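Local coordinates for Rho guanine nucleotide exchange factor 11 (Homo sapiens, PDB 5JHH), which probably activates Rho-family GTPases by promoting exchange of bound GDP for GTP, through a RhoGEF (DH) domain paired with a PH domain, at residues A[272-275]-A[280-283]; A[242-247]-A[313-318]; A[347-352]-A[356-361]. All blocks are in the same frame, centred on the assembly; numbering follows the deposited sequence.

Overall arrangement
All three contacts lie in the PH domain and reach one beta-sheet; the end of helix 189-227 meets contacts 1 and 2. Contact 1, the hairpin of 272-275 and 280-283, sits between the other two. Its centre is about 11 Å from that of contact 2, and Leu281 O probably accepts a hydrogen bond from Leu314 N at 3.0 Å, as strands 280-287 and 313-315 are neighbours in the sheet. Contact 3 has its centre about 13 Å from that of contact 1, and Trp358 CH2 packs on Val274 CG2. Contacts 2 and 3 do not touch, their centres about 22 Å apart. A glycerol, probably from the crystallisation liquor, lies about 6 Å from the Trp358 side chain.

Contact 1: A[272-275]-A[280-283]; sequences LHVL and LLVL
Leu272 and Leu283 pack on one face of the hairpin formed by strands 269-277 and 280-287, their side chains slanting across each other. Leu272 CD1 lies 3.9 Å from Leu283 CD2, while the second methyl of Leu272 comes up against CB of the same partner. Leu283 CD2 also meets Val274 CB at 4.0 Å, so this one methyl touches two residues of the facing strand. Further along the same face, Val274 CG2 touches Leu281 CD1 at 3.6 Å. With chi1 at -175°, Leu281 holds CG beside its own carbonyl carbon, and from there CD1 reaches back to the valine. On the other face Leu275 packs on Val282, its CG 4.1 Å from Val282 CG2, and Tyr224 of helix 189-227 adds to the packing of Leu275.

Two backbone hydrogen bonds join Leu275 and Val282 into an antiparallel hydrogen-bonded pair: Leu275 N to Val282 O at 3.0 Å, and Val282 N to Leu275 O at 3.0 Å with 169° at the hydrogen. Val274 and Leu283 form the non-hydrogen-bonded pair next to it. A CA-H...O contact links Val274 CA to Val282 O at 3.4 Å. A serine in place of Leu272 would probably cost Leu283 the methyls packed on its CB, leave CD2 with Val274 alone on the facing segment, and open a gap beside Trp262.

Strand 269-277 is thus held between 280-287 and 254-263. Backbone bonds set the register of this buried PH-domain hairpin, and leucine and valine side chains make the cross-strand packing on both faces.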
ATOM      1  N   LEU A 272     -11.993   5.674 -23.621  1.00 45.10           N
ATOM      2  CA  LEU A 272     -12.237   6.767 -22.723  1.00 45.16           C
ATOM      3  C   LEU A 272     -11.338   6.720 -21.499  1.00 46.78           C
ATOM      4  O   LEU A 272     -10.926   5.648 -21.040  1.00 42.32           O
ATOM      5  CB  LEU A 272     -13.672   6.706 -22.222  1.00 44.66           C
ATOM      6  CG  LEU A 272     -14.827   7.027 -23.152  1.00 45.00           C
ATOM      7  CD1 LEU A 272     -16.115   6.593 -22.458  1.00 43.46           C
ATOM      8  CD2 LEU A 272     -14.862   8.509 -23.480  1.00 43.05           C
ATOM      9  N   HIS A 273     -11.130   7.887 -20.904  1.00 45.31           N
ATOM     10  CA  HIS A 273     -10.762   7.926 -19.505  1.00 44.21           C
ATOM     11  C   HIS A 273     -11.894   8.504 -18.658  1.00 41.72           C
ATOM     12  O   HIS A 273     -12.346   9.615 -18.909  1.00 43.53           O
ATOM     13  CB  HIS A 273      -9.531   8.781 -19.324  1.00 42.51           C
ATOM     14  CG  HIS A 273      -9.009   8.722 -17.936  1.00 42.36           C
ATOM     15  ND1 HIS A 273      -9.273   9.702 -17.011  1.00 41.90           N
ATOM     16  CD2 HIS A 273      -8.352   7.744 -17.278  1.00 40.93           C
ATOM     17  CE1 HIS A 273      -8.725   9.372 -15.862  1.00 40.93           C
ATOM     18  NE2 HIS A 273      -8.167   8.184 -15.995  1.00 42.03           N
ATOM     19  N   VAL A 274     -12.327   7.787 -17.625  1.00 39.78           N
ATOM     20  CA  VAL A 274     -13.541   8.201 -16.946  1.00 36.19           C
ATOM     21  C   VAL A 274     -13.391   8.464 -15.459  1.00 34.94           C
ATOM     22  O   VAL A 274     -12.731   7.716 -14.741  1.00 33.40           O
ATOM     23  CB  VAL A 274     -14.769   7.331 -17.344  1.00 37.16           C
ATOM     24  CG1 VAL A 274     -14.396   6.201 -18.286  1.00 41.45           C
ATOM     25  CG2 VAL A 274     -15.544   6.843 -16.146  1.00 40.34           C
ATOM     26  N   LEU A 275     -14.005   9.561 -15.015  1.00 30.91           N
ATOM     27  CA  LEU A 275     -13.972   9.949 -13.628  1.00 30.29           C
ATOM     28  C   LEU A 275     -15.275   9.635 -12.985  1.00 32.99           C
ATOM     29  O   LEU A 275     -16.291  10.073 -13.467  1.00 35.93           O
ATOM     30  CB  LEU A 275     -13.778  11.433 -13.472  1.00 31.22           C
ATOM     31  CG  LEU A 275     -12.631  12.054 -14.253  1.00 35.82           C
ATOM     32  CD1 LEU A 275     -12.485  13.502 -13.820  1.00 34.43           C
ATOM     33  CD2 LEU A 275     -11.332  11.262 -14.079  1.00 39.08           C
ATOM     34  N   LEU A 280     -21.534  12.847 -10.290  1.00 41.68           N
ATOM     35  CA  LEU A 280     -21.448  12.699 -11.748  1.00 45.21           C
ATOM     36  C   LEU A 280     -20.462  11.622 -12.155  1.00 42.48           C
ATOM     37  O   LEU A 280     -19.443  11.455 -11.514  1.00 44.70           O
ATOM     38  CB  LEU A 280     -20.972  14.003 -12.409  1.00 49.52           C
ATOM     39  CG  LEU A 280     -21.760  15.250 -12.008  1.00 53.82           C
ATOM     40  CD1 LEU A 280     -21.107  16.515 -12.517  1.00 52.30           C
ATOM     41  CD2 LEU A 280     -23.198  15.117 -12.492  1.00 54.97           C
ATOM     42  N   LEU A 281     -20.776  10.930 -13.247  1.00 38.48           N
ATOM     43  CA  LEU A 281     -19.814  10.161 -14.030  1.00 40.50           C
ATOM     44  C   LEU A 281     -19.417  10.975 -15.264  1.00 40.93           C
ATOM     45  O   LEU A 281     -20.292  11.412 -15.995  1.00 45.05           O
ATOM     46  CB  LEU A 281     -20.450   8.868 -14.494  1.00 39.76           C
ATOM     47  CG  LEU A 281     -19.538   7.882 -15.227  1.00 41.23           C
ATOM     48  CD1 LEU A 281     -18.548   7.303 -14.231  1.00 39.73           C
ATOM     49  CD2 LEU A 281     -20.342   6.761 -15.906  1.00 42.13           C
ATOM     50  N   VAL A 282     -18.121  11.205 -15.492  1.00 42.63           N
ATOM     51  CA  VAL A 282     -17.699  12.075 -16.598  1.00 44.59           C
ATOM     52  C   VAL A 282     -16.800  11.306 -17.548  1.00 47.66           C
ATOM     53  O   VAL A 282     -15.856  10.630 -17.129  1.00 45.19           O
ATOM     54  CB  VAL A 282     -17.107  13.463 -16.174  1.00 45.41           C
ATOM     55  CG1 VAL A 282     -17.368  13.806 -14.723  1.00 40.04           C
ATOM     56  CG2 VAL A 282     -15.643  13.592 -16.486  1.00 48.42           C
ATOM     57  N   LEU A 283     -17.158  11.370 -18.832  1.00 49.54           N
ATOM     58  CA  LEU A 283     -16.498  10.601 -19.872  1.00 48.21           C
ATOM     59  C   LEU A 283     -15.578  11.513 -20.681  1.00 51.68           C
ATOM     60  O   LEU A 283     -16.012  12.522 -21.252  1.00 51.44           O
ATOM     61  CB  LEU A 283     -17.529   9.961 -20.784  1.00 51.16           C
ATOM     62  CG  LEU A 283     -18.653   9.207 -20.084  1.00 50.43           C
ATOM     63  CD1 LEU A 283     -19.760   8.862 -21.064  1.00 51.93           C
ATOM     64  CD2 LEU A 283     -18.125   7.942 -19.440  1.00 48.17           C
TER

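Contact 2: A[242-247]-A[313-318]; sequences AEFKSL and VLKLNA
Phe244 carries CG anti to its carbonyl carbon (chi1 -58°), which turns the ring toward Val313, while that valine holds CG1 anti to its backbone N and presents it to the ring. CG1 lies over one face, toward its rim, in what looks like a CH-pi contact, but the modelled spacing is too short and its detail is doubtful.

The opposite face of the ring is taken by the preceding residue. Glu243 has the less common first torsion, chi1 84°, with CG between the backbone N and the carbonyl carbon; this lays CG 3.8 Å above the plane, over the ring centre. The phenyl group is therefore held between Glu243 and Val313. Beyond CG the glutamate chain runs out extended to meet Lys315, which comes from the opposite direction. Their salt bridge is long, with Glu243 OE2 3.5 Å from Lys315 NZ, and both residues are exposed, so its contribution is probably modest. On its way there, Lys315 passes CE within 4.0 Å of Phe244 CZ.

Phe244, Val313 and Lys315 all pack on Leu280 of strand 280-287, the antiparallel neighbour of strand 313-315. Between Val313 and Lys315, Leu314 points away from the loop and packs on Ile333 and Cys335 of strand 330-335. The loop before strand 254-263 is thus pinned against the sheet, and Leu247 O takes a hydrogen bond from Gln225 NE2 of helix 189-227.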
ATOM      1  N   ALA A 242     -25.302  20.871 -22.342  1.00 89.58           N
ATOM      2  CA  ALA A 242     -24.842  22.258 -22.334  1.00 87.02           C
ATOM      3  C   ALA A 242     -24.566  22.813 -20.935  1.00 83.46           C
ATOM      4  O   ALA A 242     -23.724  23.701 -20.775  1.00 85.04           O
ATOM      5  CB  ALA A 242     -25.842  23.142 -23.066  1.00 87.00           C
ATOM      6  N   GLU A 243     -25.269  22.301 -19.927  1.00 78.74           N
ATOM      7  CA  GLU A 243     -25.107  22.808 -18.562  1.00 79.70           C
ATOM      8  C   GLU A 243     -23.721  22.476 -17.975  1.00 82.24           C
ATOM      9  O   GLU A 243     -23.312  23.070 -16.972  1.00 81.33           O
ATOM     10  CB  GLU A 243     -26.219  22.281 -17.647  1.00 79.10           C
ATOM     11  CG  GLU A 243     -25.961  20.900 -17.080  1.00 78.06           C
ATOM     12  CD  GLU A 243     -27.183  20.303 -16.416  1.00 81.89           C
ATOM     13  OE1 GLU A 243     -28.021  19.719 -17.144  1.00 91.08           O
ATOM     14  OE2 GLU A 243     -27.285  20.386 -15.168  1.00 77.05           O
ATOM     15  N   PHE A 244     -22.997  21.545 -18.602  1.00 81.42           N
ATOM     16  CA  PHE A 244     -21.627  21.211 -18.176  1.00 76.68           C
ATOM     17  C   PHE A 244     -20.546  21.836 -19.049  1.00 69.03           C
ATOM     18  O   PHE A 244     -19.479  21.261 -19.204  1.00 70.42           O
ATOM     19  CB  PHE A 244     -21.427  19.688 -18.149  1.00 72.94           C
ATOM     20  CG  PHE A 244     -22.384  18.961 -17.240  1.00 67.38           C
ATOM     21  CD1 PHE A 244     -22.381  19.211 -15.869  1.00 64.20           C
ATOM     22  CD2 PHE A 244     -23.284  18.017 -17.756  1.00 64.55           C
ATOM     23  CE1 PHE A 244     -23.264  18.546 -15.031  1.00 61.86           C
ATOM     24  CE2 PHE A 244     -24.167  17.353 -16.928  1.00 57.84           C
ATOM     25  CZ  PHE A 244     -24.162  17.619 -15.565  1.00 59.70           C
ATOM     26  N   LYS A 245     -20.816  23.004 -19.617  1.00 72.15           N
ATOM     27  CA  LYS A 245     -19.817  23.720 -20.410  1.00 71.07           C
ATOM     28  C   LYS A 245     -18.759  24.370 -19.512  1.00 65.42           C
ATOM     29  O   LYS A 245     -17.606  24.561 -19.932  1.00 62.95           O
ATOM     30  CB  LYS A 245     -20.487  24.768 -21.318  1.00 82.84           C
ATOM     31  CG  LYS A 245     -21.332  25.846 -20.629  1.00 85.73           C
ATOM     32  CD  LYS A 245     -22.264  26.519 -21.643  1.00 95.48           C
ATOM     33  CE  LYS A 245     -23.160  27.582 -21.019  1.00100.03           C
ATOM     34  NZ  LYS A 245     -22.440  28.872 -20.815  1.00102.52           N
ATOM     35  N   SER A 246     -19.152  24.691 -18.279  1.00 57.11           N
ATOM     36  CA  SER A 246     -18.244  25.290 -17.316  1.00 63.73           C
ATOM     37  C   SER A 246     -17.972  24.317 -16.142  1.00 63.38           C
ATOM     38  O   SER A 246     -17.610  24.734 -15.029  1.00 55.72           O
ATOM     39  CB  SER A 246     -18.850  26.595 -16.803  1.00 64.10           C
ATOM     40  OG  SER A 246     -20.087  26.305 -16.176  1.00 59.99           O
ATOM     41  N   LEU A 247     -18.124  23.020 -16.406  1.00 57.15           N
ATOM     42  CA  LEU A 247     -17.785  21.982 -15.430  1.00 51.21           C
ATOM     43  C   LEU A 247     -16.430  22.201 -14.772  1.00 46.12           C
ATOM     44  O   LEU A 247     -15.391  22.223 -15.456  1.00 45.78           O
ATOM     45  CB  LEU A 247     -17.759  20.601 -16.095  1.00 48.93           C
ATOM     46  CG  LEU A 247     -17.304  19.479 -15.151  1.00 47.80           C
ATOM     47  CD1 LEU A 247     -18.240  19.363 -13.957  1.00 49.84           C
ATOM     48  CD2 LEU A 247     -17.162  18.142 -15.857  1.00 43.43           C
ATOM     49  N   VAL A 313     -21.533  13.584 -19.755  1.00 45.78           N
ATOM     50  CA  VAL A 313     -21.710  13.657 -18.324  1.00 41.60           C
ATOM     51  C   VAL A 313     -23.019  12.992 -17.955  1.00 43.06           C
ATOM     52  O   VAL A 313     -24.040  13.214 -18.595  1.00 53.51           O
ATOM     53  CB  VAL A 313     -21.775  15.104 -17.864  1.00 41.08           C
ATOM     54  CG1 VAL A 313     -21.996  15.178 -16.362  1.00 46.63           C
ATOM     55  CG2 VAL A 313     -20.508  15.821 -18.251  1.00 38.40           C
ATOM     56  N   LEU A 314     -22.991  12.183 -16.912  1.00 43.14           N
ATOM     57  CA  LEU A 314     -24.193  11.523 -16.392  1.00 42.79           C
ATOM     58  C   LEU A 314     -24.374  11.907 -14.946  1.00 39.97           C
ATOM     59  O   LEU A 314     -23.410  11.979 -14.216  1.00 41.86           O
ATOM     60  CB  LEU A 314     -24.050   9.997 -16.532  1.00 42.50           C
ATOM     61  CG  LEU A 314     -23.883   9.572 -18.000  1.00 46.29           C
ATOM     62  CD1 LEU A 314     -23.681   8.084 -18.187  1.00 44.94           C
ATOM     63  CD2 LEU A 314     -25.103  10.032 -18.791  1.00 51.77           C
ATOM     64  N   LYS A 315     -25.612  12.169 -14.552  1.00 45.37           N
ATOM     65  CA  LYS A 315     -25.955  12.416 -13.167  1.00 42.25           C
ATOM     66  C   LYS A 315     -26.305  11.103 -12.495  1.00 41.01           C
ATOM     67  O   LYS A 315     -27.196  10.366 -12.931  1.00 42.12           O
ATOM     68  CB  LYS A 315     -27.110  13.395 -13.068  1.00 44.08           C
ATOM     69  CG  LYS A 315     -26.829  14.740 -13.719  1.00 46.93           C
ATOM     70  CD  LYS A 315     -27.635  15.821 -13.008  1.00 54.67           C
ATOM     71  CE  LYS A 315     -27.663  17.144 -13.762  1.00 60.96           C
ATOM     72  NZ  LYS A 315     -28.873  17.266 -14.619  1.00 64.67           N
ATOM     73  N   LEU A 316     -25.594  10.824 -11.413  1.00 38.37           N
ATOM     74  CA  LEU A 316     -25.683   9.556 -10.744  1.00 36.80           C
ATOM     75  C   LEU A 316     -27.022   9.358 -10.093  1.00 37.80           C
ATOM     76  O   LEU A 316     -27.379   8.235  -9.796  1.00 40.54           O
ATOM     77  CB  LEU A 316     -24.569   9.435  -9.710  1.00 39.63           C
ATOM     78  CG  LEU A 316     -23.127   9.372 -10.250  1.00 39.50           C
ATOM     79  CD1 LEU A 316     -22.161   9.385  -9.098  1.00 40.68           C
ATOM     80  CD2 LEU A 316     -22.880   8.145 -11.112  1.00 38.99           C
ATOM     81  N   ASN A 317     -27.779  10.423  -9.874  1.00 34.57           N
ATOM     82  CA  ASN A 317     -29.121  10.265  -9.300  1.00 39.07           C
ATOM     83  C   ASN A 317     -30.192   9.886 -10.321  1.00 41.73           C
ATOM     84  O   ASN A 317     -31.341   9.647  -9.949  1.00 41.44           O
ATOM     85  CB  ASN A 317     -29.558  11.545  -8.586  1.00 39.91           C
ATOM     86  CG  ASN A 317     -29.569  12.735  -9.496  1.00 38.61           C
ATOM     87  OD1 ASN A 317     -29.490  12.608 -10.711  1.00 41.42           O
ATOM     88  ND2 ASN A 317     -29.629  13.900  -8.915  1.00 40.65           N
ATOM     89  N   ALA A 318     -29.789   9.830 -11.589  1.00 43.13           N
ATOM     90  CA  ALA A 318     -30.671   9.586 -12.726  1.00 42.55           C
ATOM     91  C   ALA A 318     -30.137   8.442 -13.597  1.00 42.73           C
ATOM     92  O   ALA A 318     -30.226   8.494 -14.841  1.00 41.49           O
ATOM     93  CB  ALA A 318     -30.788  10.861 -13.559  1.00 41.88           C
TER

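Contact 3: A[347-352]-A[356-361]; sequences LVALTS and NTWMEL
Ser352 O accepts the backbone N-H of Asn356 at 2.8 Å, a bond with 167° at the hydrogen. It spans four residues and belongs to the first turn of helix 352-368, the C-terminal helix of the PH domain. Glu360 N continues the pattern by binding Asn356 O at 2.9 Å. Just ahead of the helix, Thr351 serves as N-cap: its OG1 accepts a hydrogen bond from Asp354 N, one of the amides that the first turn leaves without a helical carbonyl.

The apolar part of the contact is slight. Ala349, on the way from strand 345-348 to the helix, points its CB toward Trp358 and reaches CD1 of the indole at 4.3 Å. More of the indole's surroundings come from the sheet: it packs on Leu260, Phe331 and Val274 and meets His256 edge to face.

Chemically, the two halves do different work. Thr351 OG1 satisfies a first-turn amide and marks the start of the helix, where the helix dipole would probably favour such an acceptor, and the Ser352 to Asn356 bond is a regular helical link that follows. Ala349 adds a light touch to an indole whose main packing is against the PH-domain sheet.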
ATOM      1  N   LEU A 347     -20.265   0.014 -21.311  1.00 42.21           N
ATOM      2  CA  LEU A 347     -18.891   0.327 -20.970  1.00 35.38           C
ATOM      3  C   LEU A 347     -18.114  -0.938 -20.730  1.00 34.78           C
ATOM      4  O   LEU A 347     -18.652  -1.916 -20.155  1.00 33.42           O
ATOM      5  CB  LEU A 347     -18.859   1.254 -19.766  1.00 35.03           C
ATOM      6  CG  LEU A 347     -19.378   2.656 -20.092  1.00 37.34           C
ATOM      7  CD1 LEU A 347     -19.536   3.439 -18.809  1.00 39.96           C
ATOM      8  CD2 LEU A 347     -18.453   3.415 -21.034  1.00 38.28           C
ATOM      9  N   VAL A 348     -16.852  -0.935 -21.168  1.00 35.23           N
ATOM     10  CA  VAL A 348     -15.992  -2.131 -21.053  1.00 38.88           C
ATOM     11  C   VAL A 348     -14.692  -1.801 -20.297  1.00 37.41           C
ATOM     12  O   VAL A 348     -13.953  -0.901 -20.660  1.00 33.95           O
ATOM     13  CB  VAL A 348     -15.664  -2.759 -22.445  1.00 41.96           C
ATOM     14  CG1 VAL A 348     -15.112  -4.190 -22.314  1.00 43.07           C
ATOM     15  CG2 VAL A 348     -16.894  -2.776 -23.319  1.00 41.89           C
ATOM     16  N   ALA A 349     -14.459  -2.573 -19.246  1.00 40.34           N
ATOM     17  CA  ALA A 349     -13.323  -2.443 -18.343  1.00 39.36           C
ATOM     18  C   ALA A 349     -12.217  -3.381 -18.792  1.00 40.08           C
ATOM     19  O   ALA A 349     -12.421  -4.230 -19.647  1.00 38.14           O
ATOM     20  CB  ALA A 349     -13.767  -2.813 -16.936  1.00 39.19           C
ATOM     21  N   LEU A 350     -11.052  -3.259 -18.175  1.00 43.13           N
ATOM     22  CA  LEU A 350      -9.873  -3.995 -18.646  1.00 42.70           C
ATOM     23  C   LEU A 350      -9.988  -5.453 -18.315  1.00 36.10           C
ATOM     24  O   LEU A 350      -9.499  -6.268 -19.035  1.00 38.39           O
ATOM     25  CB  LEU A 350      -8.580  -3.448 -18.024  1.00 43.38           C
ATOM     26  CG  LEU A 350      -8.289  -1.947 -18.136  1.00 47.68           C
ATOM     27  CD1 LEU A 350      -7.391  -1.489 -16.973  1.00 50.32           C
ATOM     28  CD2 LEU A 350      -7.713  -1.550 -19.498  1.00 45.30           C
ATOM     29  N   THR A 351     -10.599  -5.781 -17.195  1.00 36.75           N
ATOM     30  CA  THR A 351     -10.719  -7.171 -16.799  1.00 34.50           C
ATOM     31  C   THR A 351     -12.032  -7.394 -16.087  1.00 32.81           C
ATOM     32  O   THR A 351     -12.748  -6.461 -15.778  1.00 30.63           O
ATOM     33  CB  THR A 351      -9.569  -7.575 -15.840  1.00 38.41           C
ATOM     34  OG1 THR A 351      -9.662  -6.842 -14.608  1.00 34.78           O
ATOM     35  CG2 THR A 351      -8.165  -7.304 -16.500  1.00 38.39           C
ATOM     36  N   SER A 352     -12.314  -8.641 -15.761  1.00 33.61           N
ATOM     37  CA  SER A 352     -13.487  -8.922 -15.003  1.00 37.53           C
ATOM     38  C   SER A 352     -13.367  -8.244 -13.639  1.00 38.85           C
ATOM     39  O   SER A 352     -14.328  -7.612 -13.182  1.00 38.70           O
ATOM     40  CB  SER A 352     -13.705 -10.426 -14.873  1.00 36.38           C
ATOM     41  OG  SER A 352     -12.720 -11.023 -14.073  1.00 36.22           O
ATOM     42  N   ASN A 356     -15.846  -5.682 -11.812  1.00 36.69           N
ATOM     43  CA  ASN A 356     -16.342  -5.761 -10.459  1.00 37.87           C
ATOM     44  C   ASN A 356     -16.078  -4.485  -9.649  1.00 37.87           C
ATOM     45  O   ASN A 356     -16.961  -3.996  -8.973  1.00 33.91           O
ATOM     46  CB  ASN A 356     -15.773  -6.967  -9.713  1.00 40.19           C
ATOM     47  CG  ASN A 356     -16.080  -8.293 -10.398  1.00 41.46           C
ATOM     48  OD1 ASN A 356     -15.404  -9.290 -10.141  1.00 43.50           O
ATOM     49  ND2 ASN A 356     -17.094  -8.320 -11.257  1.00 39.03           N
ATOM     50  N   THR A 357     -14.870  -3.956  -9.705  1.00 35.48           N
ATOM     51  CA  THR A 357     -14.560  -2.750  -8.948  1.00 32.95           C
ATOM     52  C   THR A 357     -15.404  -1.579  -9.405  1.00 29.08           C
ATOM     53  O   THR A 357     -16.020  -0.900  -8.618  1.00 25.58           O
ATOM     54  CB  THR A 357     -13.082  -2.362  -9.115  1.00 30.27           C
ATOM     55  OG1 THR A 357     -12.293  -3.411  -8.559  1.00 30.74           O
ATOM     56  CG2 THR A 357     -12.784  -1.065  -8.401  1.00 27.07           C
ATOM     57  N   TRP A 358     -15.351  -1.299 -10.689  1.00 28.22           N
ATOM     58  CA  TRP A 358     -16.148  -0.243 -11.262  1.00 29.31           C
ATOM     59  C   TRP A 358     -17.659  -0.336 -10.897  1.00 31.74           C
ATOM     60  O   TRP A 358     -18.291   0.680 -10.583  1.00 32.13           O
ATOM     61  CB  TRP A 358     -15.990  -0.280 -12.760  1.00 29.36           C
ATOM     62  CG  TRP A 358     -14.919   0.581 -13.272  1.00 27.29           C
ATOM     63  CD1 TRP A 358     -13.736   0.185 -13.803  1.00 27.50           C
ATOM     64  CD2 TRP A 358     -14.950   1.996 -13.361  1.00 27.10           C
ATOM     65  NE1 TRP A 358     -13.013   1.286 -14.217  1.00 26.10           N
ATOM     66  CE2 TRP A 358     -13.728   2.409 -13.927  1.00 25.98           C
ATOM     67  CE3 TRP A 358     -15.888   2.964 -12.996  1.00 29.48           C
ATOM     68  CZ2 TRP A 358     -13.430   3.726 -14.153  1.00 30.85           C
ATOM     69  CZ3 TRP A 358     -15.593   4.265 -13.212  1.00 28.67           C
ATOM     70  CH2 TRP A 358     -14.368   4.651 -13.774  1.00 31.18           C
ATOM     71  N   MET A 359     -18.224  -1.545 -10.924  1.00 31.49           N
ATOM     72  CA  MET A 359     -19.617  -1.725 -10.585  1.00 36.28           C
ATOM     73  C   MET A 359     -19.904  -1.534  -9.103  1.00 38.83           C
ATOM     74  O   MET A 359     -20.892  -0.902  -8.731  1.00 37.64           O
ATOM     75  CB  MET A 359     -20.100  -3.090 -11.012  1.00 40.15           C
ATOM     76  CG  MET A 359     -20.718  -3.069 -12.397  1.00 50.45           C
ATOM     77  SD  MET A 359     -22.327  -3.884 -12.508  1.00 54.88           S
ATOM     78  CE  MET A 359     -22.123  -5.314 -11.460  1.00 59.11           C
ATOM     79  N   GLU A 360     -19.067  -2.113  -8.255  1.00 37.15           N
ATOM     80  CA  GLU A 360     -19.251  -1.980  -6.830  1.00 40.03           C
ATOM     81  C   GLU A 360     -19.282  -0.490  -6.511  1.00 35.99           C
ATOM     82  O   GLU A 360     -20.171  -0.022  -5.824  1.00 34.17           O
ATOM     83  CB  GLU A 360     -18.105  -2.658  -6.112  1.00 46.94           C
ATOM     84  CG  GLU A 360     -18.342  -2.984  -4.655  1.00 60.15           C
ATOM     85  CD  GLU A 360     -17.179  -3.795  -4.069  1.00 79.09           C
ATOM     86  OE1 GLU A 360     -17.414  -4.950  -3.647  1.00 83.97           O
ATOM     87  OE2 GLU A 360     -16.017  -3.300  -4.062  1.00 80.83           O
ATOM     88  N   LEU A 361     -18.360   0.274  -7.086  1.00 27.69           N
ATOM     89  CA  LEU A 361     -18.266   1.651  -6.716  1.00 31.83           C
ATOM     90  C   LEU A 361     -19.375   2.457  -7.348  1.00 32.50           C
ATOM     91  O   LEU A 361     -19.903   3.359  -6.730  1.00 31.70           O
ATOM     92  CB  LEU A 361     -16.894   2.223  -7.044  1.00 34.10           C
ATOM     93  CG  LEU A 361     -15.727   1.590  -6.264  1.00 34.00           C
ATOM     94  CD1 LEU A 361     -14.424   1.889  -6.983  1.00 35.17           C
ATOM     95  CD2 LEU A 361     -15.690   2.118  -4.833  1.00 32.17           C
TER